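Local atomic coordinates of protein MpaA (Escherichia coli O157:H7, PDB entry 5HXD), a protein that hydrolyses the gamma-D-glutamyl-diaminopimelate amide bond of murein tripeptide as a zinc-dependent amidase of the M14 peptidase family, in the degradation of peptidoglycan. Residues Gly50-Ser55 with Gly87-Ala92; Leu43-Thr48 with Leu77-Asp82; Val154-Pro159 with Ala209-Ile214. All blocks are in the same frame, centred on the assembly; numbering follows the deposited sequence.

Interaction 1. Residues Gly50-Ser55 with Gly87-Ala92; sequences GDENSS and GLRANA. With ZN (zinc ion), chain C.
Gly50 and Asp51 lie against the backbone of Gly87-Arg89, and here the packing is close. The CA atoms of Gly50 and Arg89 are only 4.7 Å apart, though the one hydrogen bond between the two loops, Gly50 N to Arg89 O (3.5 Å), is weak. Asp51 has its CG in the crowded position between backbone N and carbonyl carbon (chi1 57°), which turns the carboxylate onto the root of Arg89: OD1 is 3.4 Å from Arg89 CA and 3.5 Å from Arg89 CB. This is contact with the aliphatic base of the arginine, not a salt bridge. The carboxylate and guanidinium planes stand 84° apart, and Asp51 OD1 is still 5.6 Å from Arg89 NH1. Glu52 belongs to the HxxE zinc-binding sequence of M14 peptidases, begun by His49, and sits at the centre of an inverse gamma turn just ahead of helix 53-65. Its extended side chain carries OE2 to 2.4 Å from the zinc ion. Toward the metal the contact opens out. Arg89, stretched from CG to NE, approaches obliquely, NH1 staying 4.2 Å from Glu52 OE2 without contact, and makes its salt bridge through NH2 to Asp96; a cacodylate ion, probably from the crystallisation liquor, lies near this partly exposed side chain. On the Gly87 side, Ser60 of the second subunit bonds weakly to Gly87 O, and Val57 of that subunit packs on Asp51.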
loop_
_atom_site.group_PDB
_atom_site.type_symbol
_atom_site.label_atom_id
_atom_site.label_comp_id
_atom_site.label_asym_id
_atom_site.label_seq_id
_atom_site.Cartn_x
_atom_site.Cartn_y
_atom_site.Cartn_z
ATOM N N GLY A 50 3.056 -4.715 5.097
ATOM C CA GLY A 50 2.797 -4.099 3.800
ATOM C C GLY A 50 1.389 -4.145 3.220
ATOM O O GLY A 50 1.074 -3.357 2.338
ATOM N N ASP A 51 0.532 -5.047 3.698
ATOM C CA ASP A 51 -0.880 -5.027 3.281
ATOM C C ASP A 51 -1.795 -4.154 4.178
ATOM O O ASP A 51 -2.971 -3.968 3.853
ATOM C CB ASP A 51 -1.433 -6.452 3.206
ATOM C CG ASP A 51 -1.290 -7.201 4.504
ATOM O OD1 ASP A 51 -0.460 -6.783 5.318
ATOM O OD2 ASP A 51 -1.980 -8.222 4.716
ATOM N N GLU A 52 -1.252 -3.595 5.268
ATOM C CA GLU A 52 -2.030 -2.727 6.169
ATOM C C GLU A 52 -1.952 -1.263 5.738
ATOM O O GLU A 52 -1.447 -0.379 6.438
ATOM C CB GLU A 52 -1.584 -2.935 7.620
ATOM C CG GLU A 52 -1.643 -4.403 8.019
ATOM C CD GLU A 52 -1.309 -4.681 9.476
ATOM O OE1 GLU A 52 -0.594 -3.881 10.117
ATOM O OE2 GLU A 52 -1.736 -5.734 9.982
ATOM N N ASN A 53 -2.570 -1.060 4.591
ATOM C CA ASN A 53 -2.572 0.129 3.758
ATOM C C ASN A 53 -3.403 1.343 4.190
ATOM O O ASN A 53 -3.040 2.496 3.930
ATOM C CB ASN A 53 -3.054 -0.387 2.395
ATOM C CG ASN A 53 -1.952 -1.033 1.621
ATOM O OD1 ASN A 53 -2.151 -1.384 0.483
ATOM N ND2 ASN A 53 -0.718 -0.943 2.145
ATOM N N SER A 54 -4.587 1.066 4.733
ATOM C CA SER A 54 -5.533 2.128 5.093
ATOM C C SER A 54 -5.012 3.110 6.147
ATOM O O SER A 54 -5.534 4.218 6.279
ATOM C CB SER A 54 -6.865 1.534 5.588
ATOM O OG SER A 54 -6.704 0.788 6.789
ATOM N N SER A 55 -3.996 2.728 6.906
ATOM C CA SER A 55 -3.428 3.683 7.866
ATOM C C SER A 55 -2.257 4.453 7.248
ATOM O O SER A 55 -2.013 5.597 7.603
ATOM C CB SER A 55 -3.012 2.983 9.171
ATOM O OG SER A 55 -2.597 1.641 8.964
ATOM N N GLY A 87 2.059 -5.784 -1.796
ATOM C CA GLY A 87 0.768 -6.117 -1.195
ATOM C C GLY A 87 0.832 -7.276 -0.206
ATOM O O GLY A 87 -0.154 -7.961 0.084
ATOM N N LEU A 88 2.029 -7.463 0.324
ATOM C CA LEU A 88 2.371 -8.562 1.191
ATOM C C LEU A 88 2.439 -8.056 2.643
ATOM O O LEU A 88 2.656 -6.880 2.870
ATOM C CB LEU A 88 3.706 -9.137 0.728
ATOM C CG LEU A 88 4.244 -10.482 1.165
ATOM C CD1 LEU A 88 3.422 -11.587 0.557
ATOM C CD2 LEU A 88 5.669 -10.571 0.686
ATOM N N ARG A 89 2.231 -8.936 3.617
ATOM C CA ARG A 89 2.372 -8.598 5.034
ATOM C C ARG A 89 3.828 -8.570 5.512
ATOM O O ARG A 89 4.208 -7.732 6.316
ATOM C CB ARG A 89 1.578 -9.597 5.861
ATOM C CG ARG A 89 1.910 -9.605 7.324
ATOM C CD ARG A 89 1.259 -10.786 8.004
ATOM N NE ARG A 89 1.560 -10.868 9.431
ATOM C CZ ARG A 89 0.794 -10.344 10.381
ATOM N NH1 ARG A 89 -0.321 -9.705 10.058
ATOM N NH2 ARG A 89 1.129 -10.477 11.646
ATOM N N ALA A 90 4.629 -9.501 5.010
ATOM C CA ALA A 90 6.051 -9.644 5.309
ATOM C C ALA A 90 6.923 -8.754 4.433
ATOM O O ALA A 90 6.422 -8.143 3.485
ATOM C CB ALA A 90 6.455 -11.078 5.118
ATOM N N ASN A 91 8.229 -8.678 4.741
ATOM C CA ASN A 91 9.184 -8.007 3.837
ATOM C C ASN A 91 9.632 -8.959 2.712
ATOM O O ASN A 91 9.070 -10.043 2.540
ATOM C CB ASN A 91 10.394 -7.429 4.599
ATOM C CG ASN A 91 11.411 -8.489 5.068
ATOM O OD1 ASN A 91 11.232 -9.689 4.881
ATOM N ND2 ASN A 91 12.494 -8.021 5.686
ATOM N N ALA A 92 10.636 -8.553 1.948
ATOM C CA ALA A 92 10.981 -9.261 0.728
ATOM C C ALA A 92 11.608 -10.635 1.014
ATOM O O ALA A 92 11.850 -11.411 0.090
ATOM C CB ALA A 92 11.909 -8.403 -0.119
HETATM ZN ZN ZN C . -1.073 -6.315 12.263
#

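Interaction 2. Residues Leu43-Thr48 with Leu77-Asp82; sequences LILAGT and LCVNPD
Val79 points toward Leu45-Thr48 and sets both its methyl groups against them. CG2 lies 3.9 Å from Leu45 CG, and these two side chains meet at a slant. CG1, anti to the backbone N (chi1 166°), leans toward the backbone of Thr48, 4.1 Å from Thr48 CA. The Thr48 and Val79 side chains run side by side in the same direction, with Thr48 OG1 3.9 Å from Val79 CG2, while beyond them Thr48 touches His157, a predicted zinc ligand. Next to the valine the backbones are joined: Val79 N bonds to Ala46 O at 2.9 Å, with the donor in the carbonyl plane and an angle of 154° at the hydrogen. A weaker bond follows one residue on, from Asn80 N to Gly47 O (3.1 Å). Gly47 takes a positive phi, turning the chain as it leaves strand 43-45. Asn80 spreads its amide between several partners. With CG anti to the backbone N (chi1 -179°), ND2 reaches Thr48 O in a weak bond of 3.5 Å and also bonds weakly to Ala90 O, whereas OD1 caps helix 81-85 through a weak bond to Gly83 N. The disulfide from Cys78 to Cys84 ties the chain ahead of this helix to the helix itself. Gln85 and Leu86 of the second subunit pack on the Leu77-Pro81 side. Strand 43-45, helix 53-65 and strand 74-76 form a beta-alpha-beta crossover, and these loops follow its two parallel strands where they leave the sheet, close to the zinc site.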
loop_
_atom_site.group_PDB
_atom_site.type_symbol
_atom_site.label_atom_id
_atom_site.label_comp_id
_atom_site.label_asym_id
_atom_site.label_seq_id
_atom_site.Cartn_x
_atom_site.Cartn_y
_atom_site.Cartn_z
ATOM N N LEU A 43 6.645 9.373 18.428
ATOM C CA LEU A 43 6.842 8.801 17.095
ATOM C C LEU A 43 5.548 8.192 16.578
ATOM O O LEU A 43 4.879 7.435 17.302
ATOM C CB LEU A 43 7.961 7.752 17.132
ATOM C CG LEU A 43 8.385 7.017 15.857
ATOM C CD1 LEU A 43 8.598 7.976 14.696
ATOM C CD2 LEU A 43 9.649 6.230 16.150
ATOM N N ILE A 44 5.179 8.526 15.341
ATOM C CA ILE A 44 3.998 7.911 14.734
ATOM C C ILE A 44 4.396 7.066 13.521
ATOM O O ILE A 44 5.072 7.518 12.597
ATOM C CB ILE A 44 2.938 8.966 14.349
ATOM C CG1 ILE A 44 2.637 9.861 15.556
ATOM C CG2 ILE A 44 1.648 8.288 13.894
ATOM C CD1 ILE A 44 2.153 11.249 15.193
ATOM N N LEU A 45 3.956 5.820 13.548
ATOM C CA LEU A 45 4.511 4.773 12.712
ATOM C C LEU A 45 3.405 4.153 11.898
ATOM O O LEU A 45 2.258 4.098 12.363
ATOM C CB LEU A 45 5.159 3.701 13.595
ATOM C CG LEU A 45 6.582 3.184 13.444
ATOM C CD1 LEU A 45 7.584 4.308 13.398
ATOM C CD2 LEU A 45 6.868 2.282 14.612
ATOM N N ALA A 46 3.742 3.657 10.705
ATOM C CA ALA A 46 2.779 2.912 9.915
ATOM C C ALA A 46 3.436 1.963 8.920
ATOM O O ALA A 46 4.647 2.004 8.701
ATOM C CB ALA A 46 1.862 3.861 9.195
ATOM N N GLY A 47 2.618 1.100 8.323
ATOM C CA GLY A 47 3.093 0.186 7.305
ATOM C C GLY A 47 4.135 -0.832 7.731
ATOM O O GLY A 47 4.922 -1.296 6.899
ATOM N N THR A 48 4.154 -1.175 9.015
ATOM C CA THR A 48 4.997 -2.267 9.481
ATOM C C THR A 48 4.737 -3.506 8.628
ATOM O O THR A 48 5.679 -4.163 8.184
ATOM C CB THR A 48 4.752 -2.625 10.957
ATOM O OG1 THR A 48 5.071 -1.512 11.788
ATOM C CG2 THR A 48 5.613 -3.814 11.366
ATOM N N LEU A 77 5.841 6.886 7.565
ATOM C CA LEU A 77 4.653 6.391 6.861
ATOM C C LEU A 77 4.721 4.895 6.569
ATOM O O LEU A 77 3.712 4.198 6.673
ATOM C CB LEU A 77 4.448 7.145 5.551
ATOM C CG LEU A 77 4.043 8.605 5.710
ATOM C CD1 LEU A 77 4.008 9.296 4.372
ATOM C CD2 LEU A 77 2.696 8.646 6.360
ATOM N N CYS A 78 5.898 4.393 6.207
ATOM C CA CYS A 78 5.990 3.001 5.800
ATOM C C CYS A 78 7.282 2.326 6.283
ATOM O O CYS A 78 8.373 2.546 5.742
ATOM C CB CYS A 78 5.856 2.909 4.276
ATOM S SG CYS A 78 5.481 1.281 3.654
ATOM N N VAL A 79 7.146 1.507 7.323
ATOM C CA VAL A 79 8.277 0.780 7.883
ATOM C C VAL A 79 8.804 -0.232 6.853
ATOM O O VAL A 79 10.014 -0.440 6.732
ATOM C CB VAL A 79 7.880 0.072 9.208
ATOM C CG1 VAL A 79 8.922 -0.939 9.623
ATOM C CG2 VAL A 79 7.662 1.088 10.335
ATOM N N ASN A 80 7.885 -0.795 6.065
ATOM C CA ASN A 80 8.161 -1.918 5.167
ATOM C C ASN A 80 7.817 -1.613 3.714
ATOM O O ASN A 80 6.904 -2.197 3.173
ATOM C CB ASN A 80 7.365 -3.127 5.665
ATOM C CG ASN A 80 7.581 -4.383 4.849
ATOM O OD1 ASN A 80 8.505 -4.475 4.042
ATOM N ND2 ASN A 80 6.730 -5.376 5.078
ATOM N N PRO A 81 8.551 -0.697 3.069
ATOM C CA PRO A 81 8.163 -0.249 1.722
ATOM C C PRO A 81 8.226 -1.320 0.622
ATOM O O PRO A 81 7.621 -1.114 -0.447
ATOM C CB PRO A 81 9.159 0.881 1.426
ATOM C CG PRO A 81 10.261 0.713 2.382
ATOM C CD PRO A 81 9.717 0.035 3.586
ATOM N N ASP A 82 8.943 -2.420 0.862
ATOM C CA ASP A 82 8.927 -3.574 -0.056
ATOM C C ASP A 82 7.651 -4.395 0.158
ATOM O O ASP A 82 7.109 -4.967 -0.779
ATOM C CB ASP A 82 10.153 -4.489 0.133
ATOM C CG ASP A 82 11.458 -3.833 -0.268
ATOM O OD1 ASP A 82 11.449 -2.790 -0.956
ATOM O OD2 ASP A 82 12.509 -4.385 0.108
#

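Interaction 3. Residues Val154-Pro159 with Ala209-Ile214; sequences VSFHDP and AEFPPI
The ring of Phe156 meets Ala209 and Phe211 obliquely: CE1 lies 3.6 Å from Ala209 CB, and CD1 is 4.2 Å from Phe211 CE1. Met227 also packs against both phenylalanines, and Leu230 of the same helix, 224-230, touches Phe156. The imidazole of His157, on the other face of the sheet, has Ser155 O at its edge, in the ring plane, and the ring of His49 roughly perpendicular to it. The carboxylate of Asp158 crosses the Phe211 side chain with the planes 32° apart and brings OD1 to 3.3 Å from Phe211 CB; its OD2 bonds weakly to Ser54. Strands 153-157 and 206-210 run parallel as neighbours in the mixed sheet of the carboxypeptidase fold, pairing Phe156 with Ala209 and His157 with Glu210. Ala209 N bonds to Ser155 O at 3.1 Å, His157 N to Ala209 O, and Phe211 N to His157 O at 2.9 Å, which carries the pairing just past the strand ends. His157, a predicted zinc ligand, and Glu210, the predicted proton donor/acceptor, thus emerge side by side near the metal. The Glu210 chain bends sharply at chi2 (-103°), bringing OE1 beside the His157-Asp158 chain, 3.2 Å from Asp158 C, while OE2 lies close to a carboxylate oxygen of Glu164. The peptide before Pro159 is cis, recalling the cis bond at the corresponding place after the zinc histidine of carboxypeptidase A. Beyond it Pro159 CB rests 3.8 Å from Pro213 CG, and Asp217 of the second subunit packs on both prolines.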
loop_
_atom_site.group_PDB
_atom_site.type_symbol
_atom_site.label_atom_id
_atom_site.label_comp_id
_atom_site.label_asym_id
_atom_site.label_seq_id
_atom_site.Cartn_x
_atom_site.Cartn_y
_atom_site.Cartn_z
ATOM N N VAL A 154 3.393 5.502 18.605
ATOM C CA VAL A 154 2.132 4.905 18.163
ATOM C C VAL A 154 2.335 4.198 16.814
ATOM O O VAL A 154 2.736 4.820 15.824
ATOM C CB VAL A 154 0.989 5.941 18.022
ATOM C CG1 VAL A 154 -0.211 5.301 17.339
ATOM C CG2 VAL A 154 0.579 6.496 19.382
ATOM N N SER A 155 2.072 2.896 16.788
ATOM C CA SER A 155 2.228 2.093 15.579
ATOM C C SER A 155 0.879 1.587 15.081
ATOM O O SER A 155 0.218 0.808 15.754
ATOM C CB SER A 155 3.161 0.921 15.841
ATOM O OG SER A 155 2.977 -0.081 14.866
ATOM N N PHE A 156 0.479 2.046 13.900
ATOM C CA PHE A 156 -0.810 1.685 13.310
ATOM C C PHE A 156 -0.797 0.369 12.535
ATOM O O PHE A 156 0.128 0.130 11.765
ATOM C CB PHE A 156 -1.271 2.801 12.384
ATOM C CG PHE A 156 -1.693 4.017 13.102
ATOM C CD1 PHE A 156 -3.009 4.185 13.461
ATOM C CD2 PHE A 156 -0.772 4.978 13.454
ATOM C CE1 PHE A 156 -3.407 5.293 14.158
ATOM C CE2 PHE A 156 -1.161 6.093 14.144
ATOM C CZ PHE A 156 -2.485 6.251 14.495
ATOM N N HIS A 157 -1.829 -0.461 12.745
ATOM C CA HIS A 157 -2.022 -1.714 12.000
ATOM C C HIS A 157 -3.456 -1.936 11.486
ATOM O O HIS A 157 -4.320 -1.077 11.643
ATOM C CB HIS A 157 -1.639 -2.912 12.870
ATOM C CG HIS A 157 -0.167 -3.098 13.044
ATOM N ND1 HIS A 157 0.634 -2.167 13.667
ATOM C CD2 HIS A 157 0.649 -4.120 12.699
ATOM C CE1 HIS A 157 1.880 -2.600 13.689
ATOM N NE2 HIS A 157 1.916 -3.789 13.113
ATOM N N ASP A 158 -3.671 -3.119 10.893
ATOM C CA ASP A 158 -4.972 -3.669 10.450
ATOM C C ASP A 158 -5.159 -5.090 10.954
ATOM O O ASP A 158 -4.177 -5.817 11.101
ATOM C CB ASP A 158 -5.072 -3.750 8.924
ATOM C CG ASP A 158 -5.633 -2.525 8.312
ATOM O OD1 ASP A 158 -6.055 -1.625 9.067
ATOM O OD2 ASP A 158 -5.637 -2.461 7.063
ATOM N N PRO A 159 -6.417 -5.528 11.148
ATOM C CA PRO A 159 -7.665 -4.770 11.105
ATOM C C PRO A 159 -8.470 -5.007 12.379
ATOM O O PRO A 159 -9.684 -5.198 12.301
ATOM C CB PRO A 159 -8.370 -5.380 9.897
ATOM C CG PRO A 159 -7.881 -6.877 9.922
ATOM C CD PRO A 159 -6.709 -6.950 10.917
ATOM N N ALA A 209 -2.236 1.058 17.549
ATOM C CA ALA A 209 -3.570 1.477 17.181
ATOM C C ALA A 209 -4.041 0.665 15.982
ATOM O O ALA A 209 -3.603 0.927 14.855
ATOM C CB ALA A 209 -3.590 2.969 16.854
ATOM N N GLU A 210 -4.927 -0.308 16.205
ATOM C CA GLU A 210 -5.440 -1.142 15.103
ATOM C C GLU A 210 -6.700 -0.560 14.466
ATOM O O GLU A 210 -7.760 -0.513 15.091
ATOM C CB GLU A 210 -5.733 -2.557 15.587
ATOM C CG GLU A 210 -4.533 -3.291 16.101
ATOM C CD GLU A 210 -4.026 -4.282 15.108
ATOM O OE1 GLU A 210 -4.411 -4.164 13.927
ATOM O OE2 GLU A 210 -3.262 -5.187 15.507
ATOM N N PHE A 211 -6.574 -0.114 13.221
ATOM C CA PHE A 211 -7.726 0.302 12.441
ATOM C C PHE A 211 -8.723 -0.840 12.340
ATOM O O PHE A 211 -8.378 -1.997 12.568
ATOM C CB PHE A 211 -7.304 0.721 11.043
ATOM C CG PHE A 211 -7.137 2.189 10.869
ATOM C CD1 PHE A 211 -6.971 3.021 11.958
ATOM C CD2 PHE A 211 -7.147 2.745 9.596
ATOM C CE1 PHE A 211 -6.805 4.392 11.784
ATOM C CE2 PHE A 211 -6.993 4.111 9.410
ATOM C CZ PHE A 211 -6.820 4.936 10.508
ATOM N N PRO A 212 -9.973 -0.529 11.998
ATOM C CA PRO A 212 -10.881 -1.623 11.655
ATOM C C PRO A 212 -10.700 -1.942 10.183
ATOM O O PRO A 212 -9.906 -1.258 9.527
ATOM C CB PRO A 212 -12.254 -1.033 11.942
ATOM C CG PRO A 212 -12.078 0.434 11.596
ATOM C CD PRO A 212 -10.643 0.786 11.964
ATOM N N PRO A 213 -11.390 -2.972 9.668
ATOM C CA PRO A 213 -11.394 -3.096 8.206
ATOM C C PRO A 213 -12.055 -1.864 7.615
ATOM O O PRO A 213 -13.173 -1.526 7.998
ATOM C CB PRO A 213 -12.214 -4.352 7.956
ATOM C CG PRO A 213 -12.086 -5.139 9.228
ATOM C CD PRO A 213 -12.057 -4.111 10.321
ATOM N N ILE A 214 -11.349 -1.172 6.734
ATOM C CA ILE A 214 -11.836 0.081 6.187
ATOM C C ILE A 214 -10.997 0.500 4.976
ATOM O O ILE A 214 -9.775 0.347 4.967
ATOM C CB ILE A 214 -11.816 1.197 7.248
ATOM C CG1 ILE A 214 -12.493 2.460 6.694
ATOM C CG2 ILE A 214 -10.375 1.453 7.741
ATOM C CD1 ILE A 214 -12.486 3.654 7.628
#

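In the fold
The three contacts lie around the zinc site, interactions 1 and 3 supplying predicted residues, interaction 2 farther back. Centres of interactions 1 and 2 are about 9 Å apart, and each lies about 12 Å from that of interaction 3. Along the chain interactions 1 and 2 interlock, 43-48 and 50-55 being followed by 77-82 and 87-92; interaction 3 comes later. Strands 43-45 and 153-157 are neighbours in the sheet, joining interactions 2 and 3, and helix 53-65 begins within interaction 1. Asn80 links interactions 1 and 2 through Ala90, while Glu52 meets His157 and Asp158 of interaction 3. Predicted catalytic residues far apart in sequence thus gather beside the metal, and all three contacts touch the second subunit.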